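Long-range contact in Na-K-Cl cotransporter (Methanosarcina acetivorans, PDB 3G40), which probably carries chloride together with cations across the membrane, this chain being the C-terminal cytoplasmic domain of the transporter: residues L152-N164 with K189-P203. Sequence-based numbering, arbitrary orientation.
Sequences LGRQNLINLWIEN and KSNWKASLSFMTFAP
Six backbone hydrogen bonds join Asn156–Ile162 to Ser195–Met199, the regular pairing of adjacent parallel strands. Thr200 extends it with its side chain: OG1, anti to its own nitrogen (chi1 -164°), donates to Ile162 O at 2.6 Å.

Aromatic rings carry packing at two places. Gln155 lies across Trp192, its CB 3.8 Å from the centroid of the six-membered ring. Its amide stacks on the indole, planes 24° apart. Ile158 CD1 comes obliquely to Trp192 CE3 at 3.9 Å. An alanine in place of Trp192 would probably leave the Gln155 amide without its flat support and Asp42, which accepts from NE1, without that donor. Met199 sets CB over the Trp161 six-membered ring, 3.6 Å from its centroid. The bend at chi2 leaves SD more distantly above the same face, 5.1 Å from the centroid, a Met-aromatic contact, and that at chi3 turns CE toward Trp161 CH2.

On the opposite sheet face, Ile158 CG2 meets Leu196 CD1, and Leu160 CD1 meets Phe198 CE2 at 3.8 Å. Strand 157-161, helix 179-192 and strand 195-201 exemplify the beta-alpha-beta crossover, in which a helix connects parallel neighbours; strands 247-251 and 228-232 flank the pair, and helix 205-222 covers Ile162 and Phe198.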
ATOM      1  N   LEU A 152      -1.397   0.199   5.099  1.00 32.21           N
ATOM      2  CA  LEU A 152      -2.421   1.101   5.625  1.00 35.87           C
ATOM      3  C   LEU A 152      -3.798   0.481   5.474  1.00 31.63           C
ATOM      4  O   LEU A 152      -4.815   1.138   5.705  1.00 32.81           O
ATOM      5  CB  LEU A 152      -2.359   2.467   4.930  1.00 35.35           C
ATOM      6  CG  LEU A 152      -1.063   3.236   5.203  1.00 36.08           C
ATOM      7  CD1 LEU A 152      -0.893   4.418   4.265  1.00 36.28           C
ATOM      8  CD2 LEU A 152      -1.022   3.688   6.661  1.00 33.05           C
ATOM      9  N   GLY A 153      -3.830  -0.790   5.083  1.00 34.18           N
ATOM     10  CA  GLY A 153      -5.076  -1.550   5.091  1.00 35.62           C
ATOM     11  C   GLY A 153      -6.132  -0.886   4.233  1.00 38.98           C
ATOM     12  O   GLY A 153      -5.854  -0.453   3.106  1.00 33.94           O
ATOM     13  N   ARG A 154      -7.339  -0.760   4.770  1.00 32.15           N
ATOM     14  CA  ARG A 154      -8.428  -0.158   4.011  1.00 29.74           C
ATOM     15  C   ARG A 154      -8.467   1.370   4.128  1.00 28.89           C
ATOM     16  O   ARG A 154      -9.323   2.001   3.529  1.00 31.08           O
ATOM     17  CB  ARG A 154      -9.783  -0.763   4.426  1.00 31.15           C
ATOM     18  CG  ARG A 154      -9.952  -2.240   4.050  1.00 32.09           C
ATOM     19  CD  ARG A 154     -11.271  -2.820   4.623  1.00 41.15           C
ATOM     20  NE  ARG A 154     -12.457  -2.172   4.065  1.00 41.17           N
ATOM     21  CZ  ARG A 154     -13.659  -2.188   4.642  1.00 44.83           C
ATOM     22  NH1 ARG A 154     -13.844  -2.810   5.801  1.00 36.20           N
ATOM     23  NH2 ARG A 154     -14.678  -1.582   4.063  1.00 42.18           N
ATOM     24  N   GLN A 155      -7.556   1.952   4.908  1.00 28.20           N
ATOM     25  CA  GLN A 155      -7.555   3.405   5.153  1.00 33.44           C
ATOM     26  C   GLN A 155      -8.955   3.916   5.503  1.00 36.56           C
ATOM     27  O   GLN A 155      -9.391   4.952   5.003  1.00 33.77           O
ATOM     28  CB  GLN A 155      -6.998   4.164   3.929  1.00 35.02           C
ATOM     29  CG  GLN A 155      -5.658   3.635   3.504  1.00 32.71           C
ATOM     30  CD  GLN A 155      -4.950   4.459   2.399  1.00 40.22           C
ATOM     31  OE1 GLN A 155      -5.471   5.451   1.893  1.00 43.50           O
ATOM     32  NE2 GLN A 155      -3.767   4.020   2.028  1.00 42.43           N
ATOM     33  N   ASN A 156      -9.658   3.192   6.364  1.00 34.86           N
ATOM     34  CA  ASN A 156     -11.029   3.575   6.690  1.00 38.24           C
ATOM     35  C   ASN A 156     -11.253   3.854   8.176  1.00 35.70           C
ATOM     36  O   ASN A 156     -12.318   4.338   8.574  1.00 33.99           O
ATOM     37  CB  ASN A 156     -12.028   2.532   6.173  1.00 38.68           C
ATOM     38  CG  ASN A 156     -11.945   1.217   6.917  1.00 41.19           C
ATOM     39  OD1 ASN A 156     -10.911   0.876   7.481  1.00 39.68           O
ATOM     40  ND2 ASN A 156     -13.043   0.462   6.918  1.00 40.34           N
ATOM     41  N   LEU A 157     -10.256   3.553   8.997  1.00 32.40           N
ATOM     42  CA  LEU A 157     -10.384   3.786  10.436  1.00 31.46           C
ATOM     43  C   LEU A 157      -9.094   4.370  10.976  1.00 30.13           C
ATOM     44  O   LEU A 157      -8.021   3.827  10.750  1.00 30.75           O
ATOM     45  CB  LEU A 157     -10.732   2.476  11.192  1.00 32.98           C
ATOM     46  CG  LEU A 157     -12.042   1.781  10.789  1.00 36.92           C
ATOM     47  CD1 LEU A 157     -12.090   0.337  11.288  1.00 43.87           C
ATOM     48  CD2 LEU A 157     -13.242   2.583  11.289  1.00 43.76           C
ATOM     49  N   ILE A 158      -9.208   5.482  11.692  1.00 30.90           N
ATOM     50  CA  ILE A 158      -8.064   6.147  12.302  1.00 29.27           C
ATOM     51  C   ILE A 158      -8.332   6.281  13.796  1.00 34.94           C
ATOM     52  O   ILE A 158      -9.411   6.727  14.183  1.00 33.92           O
ATOM     53  CB  ILE A 158      -7.855   7.571  11.708  1.00 30.89           C
ATOM     54  CG1 ILE A 158      -7.654   7.499  10.186  1.00 31.40           C
ATOM     55  CG2 ILE A 158      -6.658   8.256  12.350  1.00 27.39           C
ATOM     56  CD1 ILE A 158      -7.784   8.846   9.475  1.00 31.11           C
ATOM     57  N   ASN A 159      -7.364   5.897  14.626  1.00 31.11           N
ATOM     58  CA  ASN A 159      -7.420   6.179  16.061  1.00 34.88           C
ATOM     59  C   ASN A 159      -6.382   7.239  16.403  1.00 36.03           C
ATOM     60  O   ASN A 159      -5.215   7.101  16.038  1.00 39.18           O
ATOM     61  CB  ASN A 159      -7.102   4.938  16.902  1.00 35.77           C
ATOM     62  CG  ASN A 159      -8.219   3.907  16.895  1.00 36.14           C
ATOM     63  OD1 ASN A 159      -9.357   4.197  16.524  1.00 35.59           O
ATOM     64  ND2 ASN A 159      -7.889   2.696  17.312  1.00 37.40           N
ATOM     65  N   LEU A 160      -6.796   8.293  17.098  1.00 31.79           N
ATOM     66  CA  LEU A 160      -5.838   9.254  17.651  1.00 34.52           C
ATOM     67  C   LEU A 160      -5.735   8.956  19.147  1.00 38.39           C
ATOM     68  O   LEU A 160      -6.721   9.091  19.879  1.00 38.03           O
ATOM     69  CB  LEU A 160      -6.352  10.681  17.455  1.00 32.50           C
ATOM     70  CG  LEU A 160      -5.480  11.921  17.311  1.00 55.31           C
ATOM     71  CD1 LEU A 160      -6.135  12.988  18.155  1.00 33.66           C
ATOM     72  CD2 LEU A 160      -3.950  11.754  17.622  1.00 34.38           C
ATOM     73  N   TRP A 161      -4.552   8.541  19.589  1.00 32.55           N
ATOM     74  CA  TRP A 161      -4.304   8.230  20.987  1.00 37.89           C
ATOM     75  C   TRP A 161      -3.852   9.464  21.739  1.00 42.62           C
ATOM     76  O   TRP A 161      -2.817  10.051  21.435  1.00 45.57           O
ATOM     77  CB  TRP A 161      -3.252   7.124  21.110  1.00 36.94           C
ATOM     78  CG  TRP A 161      -3.757   5.818  20.641  1.00 35.61           C
ATOM     79  CD1 TRP A 161      -3.745   5.344  19.362  1.00 37.01           C
ATOM     80  CD2 TRP A 161      -4.409   4.819  21.437  1.00 33.77           C
ATOM     81  NE1 TRP A 161      -4.328   4.100  19.316  1.00 38.21           N
ATOM     82  CE2 TRP A 161      -4.742   3.755  20.578  1.00 38.03           C
ATOM     83  CE3 TRP A 161      -4.725   4.716  22.797  1.00 37.85           C
ATOM     84  CZ2 TRP A 161      -5.379   2.598  21.033  1.00 37.88           C
ATOM     85  CZ3 TRP A 161      -5.357   3.565  23.248  1.00 37.53           C
ATOM     86  CH2 TRP A 161      -5.677   2.526  22.371  1.00 38.21           C
ATOM     87  N   ILE A 162      -4.636   9.846  22.736  1.00 38.43           N
ATOM     88  CA  ILE A 162      -4.365  11.038  23.512  1.00 40.02           C
ATOM     89  C   ILE A 162      -3.851  10.644  24.888  1.00 43.66           C
ATOM     90  O   ILE A 162      -4.512   9.909  25.617  1.00 41.91           O
ATOM     91  CB  ILE A 162      -5.632  11.888  23.610  1.00 44.08           C
ATOM     92  CG1 ILE A 162      -5.992  12.385  22.207  1.00 46.98           C
ATOM     93  CG2 ILE A 162      -5.443  13.028  24.587  1.00 46.75           C
ATOM     94  CD1 ILE A 162      -7.301  13.101  22.112  1.00 51.28           C
ATOM     95  N   GLU A 163      -2.653  11.116  25.223  1.00 45.18           N
ATOM     96  CA  GLU A 163      -1.969  10.717  26.446  1.00 52.70           C
ATOM     97  C   GLU A 163      -2.731  11.153  27.687  1.00 56.31           C
ATOM     98  O   GLU A 163      -3.360  12.212  27.702  1.00 53.22           O
ATOM     99  CB  GLU A 163      -0.548  11.296  26.486  1.00 62.53           C
ATOM    100  CG  GLU A 163       0.386  10.748  25.408  1.00 75.08           C
ATOM    101  CD  GLU A 163       0.551   9.239  25.491  1.00 83.90           C
ATOM    102  OE1 GLU A 163       0.463   8.687  26.612  1.00 84.50           O
ATOM    103  OE2 GLU A 163       0.764   8.605  24.434  1.00 81.36           O
ATOM    104  N   ASN A 164      -2.671  10.327  28.727  1.00 61.24           N
ATOM    105  CA  ASN A 164      -3.298  10.662  29.996  1.00 66.65           C
ATOM    106  C   ASN A 164      -2.852  12.049  30.440  1.00 64.90           C
ATOM    107  O   ASN A 164      -1.655  12.323  30.550  1.00 65.46           O
ATOM    108  CB  ASN A 164      -2.939   9.623  31.057  1.00 81.76           C
ATOM    109  CG  ASN A 164      -3.845   9.690  32.278  1.00 91.01           C
ATOM    110  OD1 ASN A 164      -4.914  10.305  32.249  1.00 90.67           O
ATOM    111  ND2 ASN A 164      -3.420   9.046  33.359  1.00 96.58           N
ATOM    112  N   LYS A 189      -8.261  11.978   8.214  1.00 33.29           N
ATOM    113  CA  LYS A 189      -9.711  11.742   8.229  1.00 32.34           C
ATOM    114  C   LYS A 189     -10.308  12.327   6.956  1.00 37.12           C
ATOM    115  O   LYS A 189     -11.117  11.703   6.279  1.00 36.75           O
ATOM    116  CB  LYS A 189     -10.375  12.399   9.439  1.00 32.38           C
ATOM    117  CG  LYS A 189     -11.914  12.327   9.408  1.00 35.27           C
ATOM    118  CD  LYS A 189     -12.537  13.091  10.569  1.00 47.16           C
ATOM    119  CE  LYS A 189     -14.004  13.406  10.314  1.00 49.99           C
ATOM    120  NZ  LYS A 189     -14.821  12.209   9.966  1.00 46.30           N
ATOM    121  N   SER A 190      -9.899  13.550   6.635  1.00 34.16           N
ATOM    122  CA  SER A 190     -10.513  14.254   5.528  1.00 34.39           C
ATOM    123  C   SER A 190     -10.079  13.671   4.166  1.00 31.95           C
ATOM    124  O   SER A 190     -10.911  13.430   3.293  1.00 33.77           O
ATOM    125  CB  SER A 190     -10.198  15.758   5.640  1.00 47.66           C
ATOM    126  OG  SER A 190     -10.271  16.398   4.386  1.00 55.36           O
ATOM    127  N   ASN A 191      -8.784  13.421   3.988  1.00 34.04           N
ATOM    128  CA  ASN A 191      -8.301  12.910   2.701  1.00 33.22           C
ATOM    129  C   ASN A 191      -8.668  11.437   2.414  1.00 39.58           C
ATOM    130  O   ASN A 191      -8.908  11.077   1.270  1.00 38.37           O
ATOM    131  CB  ASN A 191      -6.801  13.168   2.540  1.00 35.46           C
ATOM    132  CG  ASN A 191      -6.509  14.620   2.206  1.00 37.16           C
ATOM    133  OD1 ASN A 191      -7.388  15.332   1.731  1.00 36.96           O
ATOM    134  ND2 ASN A 191      -5.290  15.068   2.477  1.00 32.28           N
ATOM    135  N   TRP A 192      -8.729  10.606   3.453  1.00 31.27           N
ATOM    136  CA  TRP A 192      -9.155   9.204   3.310  1.00 30.76           C
ATOM    137  C   TRP A 192     -10.672   9.044   3.367  1.00 37.39           C
ATOM    138  O   TRP A 192     -11.205   7.988   2.993  1.00 34.49           O
ATOM    139  CB  TRP A 192      -8.562   8.335   4.426  1.00 30.68           C
ATOM    140  CG  TRP A 192      -7.086   8.123   4.351  1.00 34.88           C
ATOM    141  CD1 TRP A 192      -6.224   8.559   3.363  1.00 38.27           C
ATOM    142  CD2 TRP A 192      -6.287   7.391   5.287  1.00 34.76           C
ATOM    143  NE1 TRP A 192      -4.939   8.147   3.648  1.00 32.27           N
ATOM    144  CE2 TRP A 192      -4.951   7.425   4.816  1.00 34.67           C
ATOM    145  CE3 TRP A 192      -6.569   6.711   6.475  1.00 31.87           C
ATOM    146  CZ2 TRP A 192      -3.904   6.813   5.503  1.00 33.93           C
ATOM    147  CZ3 TRP A 192      -5.528   6.106   7.163  1.00 35.36           C
ATOM    148  CH2 TRP A 192      -4.208   6.153   6.666  1.00 31.82           C
ATOM    149  N   LYS A 193     -11.363  10.074   3.856  1.00 34.80           N
ATOM    150  CA  LYS A 193     -12.789   9.954   4.167  1.00 36.10           C
ATOM    151  C   LYS A 193     -12.997   8.755   5.082  1.00 37.32           C
ATOM    152  O   LYS A 193     -13.887   7.936   4.868  1.00 40.31           O
ATOM    153  CB  LYS A 193     -13.628   9.823   2.898  1.00 42.77           C
ATOM    154  CG  LYS A 193     -13.586  11.073   2.032  1.00 54.66           C
ATOM    155  CD  LYS A 193     -14.567  11.004   0.878  1.00 67.09           C
ATOM    156  CE  LYS A 193     -14.596  12.322   0.112  1.00 75.53           C
ATOM    157  NZ  LYS A 193     -15.560  12.302  -1.024  1.00 83.28           N
ATOM    158  N   ALA A 194     -12.151   8.681   6.102  1.00 34.55           N
ATOM    159  CA  ALA A 194     -12.151   7.609   7.088  1.00 36.23           C
ATOM    160  C   ALA A 194     -12.925   8.020   8.341  1.00 40.58           C
ATOM    161  O   ALA A 194     -13.207   9.203   8.547  1.00 38.87           O
ATOM    162  CB  ALA A 194     -10.691   7.260   7.460  1.00 32.19           C
ATOM    163  N   SER A 195     -13.259   7.042   9.180  1.00 35.65           N
ATOM    164  CA  SER A 195     -13.825   7.335  10.500  1.00 34.12           C
ATOM    165  C   SER A 195     -12.717   7.566  11.519  1.00 33.54           C
ATOM    166  O   SER A 195     -11.709   6.864  11.515  1.00 45.09           O
ATOM    167  CB  SER A 195     -14.721   6.183  10.970  1.00 36.92           C
ATOM    168  OG  SER A 195     -15.781   6.022  10.060  1.00 44.28           O
ATOM    169  N   LEU A 196     -12.904   8.556  12.387  1.00 31.86           N
ATOM    170  CA  LEU A 196     -11.896   8.928  13.367  1.00 31.05           C
ATOM    171  C   LEU A 196     -12.383   8.666  14.784  1.00 32.63           C
ATOM    172  O   LEU A 196     -13.512   9.031  15.120  1.00 37.56           O
ATOM    173  CB  LEU A 196     -11.552  10.411  13.227  1.00 31.39           C
ATOM    174  CG  LEU A 196     -10.556  11.012  14.212  1.00 36.22           C
ATOM    175  CD1 LEU A 196      -9.218  10.262  14.204  1.00 34.35           C
ATOM    176  CD2 LEU A 196     -10.317  12.502  13.888  1.00 37.71           C
ATOM    177  N   SER A 197     -11.539   8.043  15.609  1.00 33.91           N
ATOM    178  CA  SER A 197     -11.844   7.883  17.042  1.00 39.50           C
ATOM    179  C   SER A 197     -10.745   8.501  17.880  1.00 41.13           C
ATOM    180  O   SER A 197      -9.570   8.444  17.513  1.00 37.02           O
ATOM    181  CB  SER A 197     -11.986   6.408  17.460  1.00 35.86           C
ATOM    182  OG  SER A 197     -12.996   5.738  16.743  1.00 37.16           O
ATOM    183  N   PHE A 198     -11.133   9.090  19.010  1.00 36.07           N
ATOM    184  CA  PHE A 198     -10.177   9.551  20.007  1.00 28.35           C
ATOM    185  C   PHE A 198     -10.108   8.488  21.095  1.00 40.54           C
ATOM    186  O   PHE A 198     -11.139   8.100  21.656  1.00 38.48           O
ATOM    187  CB  PHE A 198     -10.633  10.860  20.661  1.00 31.92           C
ATOM    188  CG  PHE A 198     -10.607  12.058  19.761  1.00 34.61           C
ATOM    189  CD1 PHE A 198     -11.214  13.240  20.166  1.00 38.00           C
ATOM    190  CD2 PHE A 198      -9.974  12.022  18.525  1.00 38.02           C
ATOM    191  CE1 PHE A 198     -11.196  14.359  19.363  1.00 39.86           C
ATOM    192  CE2 PHE A 198      -9.955  13.148  17.711  1.00 35.69           C
ATOM    193  CZ  PHE A 198     -10.552  14.311  18.128  1.00 40.56           C
ATOM    194  N   MET A 199      -8.896   8.033  21.391  1.00 38.48           N
ATOM    195  CA  MET A 199      -8.649   7.001  22.395  1.00 39.42           C
ATOM    196  C   MET A 199      -7.807   7.562  23.541  1.00 38.95           C
ATOM    197  O   MET A 199      -6.818   8.263  23.319  1.00 36.30           O
ATOM    198  CB  MET A 199      -7.896   5.828  21.756  1.00 43.46           C
ATOM    199  CG  MET A 199      -8.492   5.342  20.427  1.00 44.04           C
ATOM    200  SD  MET A 199      -9.984   4.371  20.655  1.00 66.84           S
ATOM    201  CE  MET A 199      -9.446   3.313  21.980  1.00 50.41           C
ATOM    202  N   THR A 200      -8.190   7.264  24.777  1.00 36.11           N
ATOM    203  CA  THR A 200      -7.334   7.622  25.898  1.00 37.45           C
ATOM    204  C   THR A 200      -7.510   6.599  27.024  1.00 39.38           C
ATOM    205  O   THR A 200      -8.189   5.598  26.849  1.00 39.26           O
ATOM    206  CB  THR A 200      -7.597   9.061  26.402  1.00 41.62           C
ATOM    207  OG1 THR A 200      -6.507   9.492  27.229  1.00 44.62           O
ATOM    208  CG2 THR A 200      -8.898   9.128  27.200  1.00 43.45           C
ATOM    209  N   PHE A 201      -6.874   6.841  28.159  1.00 40.24           N
ATOM    210  CA  PHE A 201      -6.974   5.920  29.296  1.00 45.11           C
ATOM    211  C   PHE A 201      -6.982   6.716  30.588  1.00 40.78           C
ATOM    212  O   PHE A 201      -6.530   7.863  30.619  1.00 47.05           O
ATOM    213  CB  PHE A 201      -5.798   4.945  29.288  1.00 53.68           C
ATOM    214  CG  PHE A 201      -4.477   5.621  29.110  1.00 69.20           C
ATOM    215  CD1 PHE A 201      -3.691   5.929  30.206  1.00 82.17           C
ATOM    216  CD2 PHE A 201      -4.035   5.978  27.848  1.00 79.83           C
ATOM    217  CE1 PHE A 201      -2.474   6.565  30.044  1.00 87.16           C
ATOM    218  CE2 PHE A 201      -2.822   6.619  27.676  1.00 81.35           C
ATOM    219  CZ  PHE A 201      -2.041   6.915  28.777  1.00 85.02           C
ATOM    220  N   ALA A 202      -7.507   6.109  31.655  1.00 38.67           N
ATOM    221  CA  ALA A 202      -7.632   6.786  32.929  1.00 43.49           C
ATOM    222  C   ALA A 202      -7.610   5.745  34.043  1.00 47.76           C
ATOM    223  O   ALA A 202      -8.159   4.655  33.877  1.00 46.57           O
ATOM    224  CB  ALA A 202      -8.923   7.576  32.967  1.00 45.34           C
ATOM    225  N   PRO A 203      -6.974   6.084  35.177  1.00 51.38           N
ATOM    226  CA  PRO A 203      -6.801   5.224  36.356  1.00 52.84           C
ATOM    227  C   PRO A 203      -8.038   5.177  37.246  1.00 52.04           C
ATOM    228  O   PRO A 203      -8.278   4.170  37.924  1.00 48.24           O
ATOM    229  CB  PRO A 203      -5.670   5.913  37.137  1.00 52.05           C
ATOM    230  CG  PRO A 203      -5.275   7.110  36.346  1.00 60.28           C
ATOM    231  CD  PRO A 203      -6.367   7.406  35.379  1.00 54.77           C
TER
HETATM  232  O   HOH W   1     -11.980   4.941  14.096  1.00 46.66           O